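Local coordinates for protein mannose-specific lectin 3 chain 2 (Crocus vernus, PDB 3MEZ) that probably binds mannose as the second-domain chain of a heterotetrameric bulb-type crocus lectin with weak agglutinating activity towards trypsin-treated rabbit erythrocytes, at residues B[60-63]-B[64-67]. Sequence-based numbering, arbitrary orientation.
Sequences FMRL and GHSG
Arg62 reaches forward from near the end of its strand and lays its guanidinium beside the backbone of Gly64. NH1 of Arg62 comes to 3.5 Å from CA of Gly64, obliquely to the guanidinium plane. Glycine presents no side chain here, and the approach is made to bare backbone. NH2 of Arg62 stands at the edge of the His65 ring, close to the ring plane, and the two flat groups are inclined by 50°. The two side chains only come near each other; the strong partner of Arg62 is on another chain. The arginine gets there with CG anti to the backbone N (chi1 174°) and a fully extended chain as far as NE.

Leu63 works separately from this polar group. Its CD1 lies 3.9 Å from the carbonyl O of Gly67, touching the far end of the loop. Within the turn Gly67 N makes a weak hydrogen bond to Gly64 O, 3.5 Å long. That carbonyl also takes a hydrogen bond from Ser11 OG. Gly67 has positive phi (80°), a backbone shape that glycine adopts easily.

One carboxylate oxygen, OD1 of Asp74 of the second subunit, forms a salt bridge with Arg62 NH2 and a hydrogen bond with the backbone N of His65. The His65 ring stacks on His58 of that subunit, so the turn is part of a subunit interface. Residues 64-67 make up most of the loop that joins the antiparallel strands 60-63 and 69-72 of the bulb-type lectin domain. Leu63 packs on Leu69 of the returning strand, while Arg62 touches Val14 of strand 14-16 on the other flank.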
loop_
_atom_site.group_PDB
_atom_site.type_symbol
_atom_site.label_atom_id
_atom_site.label_comp_id
_atom_site.label_asym_id
_atom_site.label_seq_id
_atom_site.Cartn_x
_atom_site.Cartn_y
_atom_site.Cartn_z
ATOM N N PHE B 60 -1.480 -9.590 8.608
ATOM C CA PHE B 60 -0.814 -8.372 8.226
ATOM C C PHE B 60 -0.166 -7.681 9.408
ATOM O O PHE B 60 -0.646 -7.754 10.489
ATOM C CB PHE B 60 -1.720 -7.404 7.437
ATOM C CG PHE B 60 -2.829 -6.776 8.217
ATOM C CD1 PHE B 60 -4.018 -7.429 8.373
ATOM C CD2 PHE B 60 -2.714 -5.520 8.729
ATOM C CE1 PHE B 60 -5.029 -6.873 9.030
ATOM C CE2 PHE B 60 -3.732 -4.967 9.394
ATOM C CZ PHE B 60 -4.910 -5.656 9.545
ATOM N N MET B 61 0.918 -6.993 9.136
ATOM C CA MET B 61 1.571 -6.132 10.079
ATOM C C MET B 61 1.322 -4.649 9.795
ATOM O O MET B 61 1.289 -4.235 8.690
ATOM C CB MET B 61 3.053 -6.404 10.117
ATOM C CG MET B 61 3.657 -5.983 11.359
ATOM S SD MET B 61 4.301 -4.375 11.160
ATOM C CE MET B 61 5.856 -4.735 10.452
ATOM N N ARG B 62 1.094 -3.899 10.854
ATOM C CA ARG B 62 0.781 -2.509 10.767
ATOM C C ARG B 62 1.495 -1.710 11.833
ATOM O O ARG B 62 1.471 -2.061 12.955
ATOM C CB ARG B 62 -0.735 -2.281 10.882
ATOM C CG ARG B 62 -1.168 -0.839 10.933
ATOM C CD ARG B 62 -2.688 -0.623 11.058
ATOM N NE ARG B 62 -3.126 0.762 11.111
ATOM C CZ ARG B 62 -3.147 1.516 12.199
ATOM N NH1 ARG B 62 -2.760 1.037 13.335
ATOM N NH2 ARG B 62 -3.567 2.741 12.161
ATOM N N LEU B 63 2.068 -0.599 11.433
ATOM C CA LEU B 63 2.646 0.341 12.345
ATOM C C LEU B 63 1.606 1.408 12.633
ATOM O O LEU B 63 1.097 2.052 11.760
ATOM C CB LEU B 63 3.915 0.961 11.767
ATOM C CG LEU B 63 4.589 2.097 12.531
ATOM C CD1 LEU B 63 4.999 1.651 13.874
ATOM C CD2 LEU B 63 5.781 2.691 11.801
ATOM N N GLY B 64 1.305 1.537 13.908
ATOM C CA GLY B 64 0.305 2.435 14.396
ATOM C C GLY B 64 0.758 3.851 14.671
ATOM O O GLY B 64 1.882 4.164 14.526
ATOM N N HIS B 65 -0.174 4.665 15.128
ATOM C CA HIS B 65 0.077 6.052 15.429
ATOM C C HIS B 65 0.384 6.343 16.907
ATOM O O HIS B 65 0.269 7.441 17.357
ATOM C CB HIS B 65 -0.979 6.957 14.871
ATOM C CG HIS B 65 -0.892 7.138 13.394
ATOM N ND1 HIS B 65 -1.468 6.264 12.510
ATOM C CD2 HIS B 65 -0.337 8.102 12.646
ATOM C CE1 HIS B 65 -1.247 6.675 11.286
ATOM N NE2 HIS B 65 -0.561 7.784 11.343
ATOM N N SER B 66 0.731 5.303 17.633
ATOM C CA SER B 66 1.395 5.385 18.913
ATOM C C SER B 66 2.720 4.593 18.924
ATOM O O SER B 66 3.249 4.264 19.960
ATOM C CB SER B 66 0.473 4.930 20.049
ATOM O OG SER B 66 -0.662 5.739 20.171
ATOM N N GLY B 67 3.227 4.272 17.747
ATOM C CA GLY B 67 4.442 3.518 17.634
ATOM C C GLY B 67 4.322 2.017 17.820
ATOM O O GLY B 67 5.285 1.346 17.791
#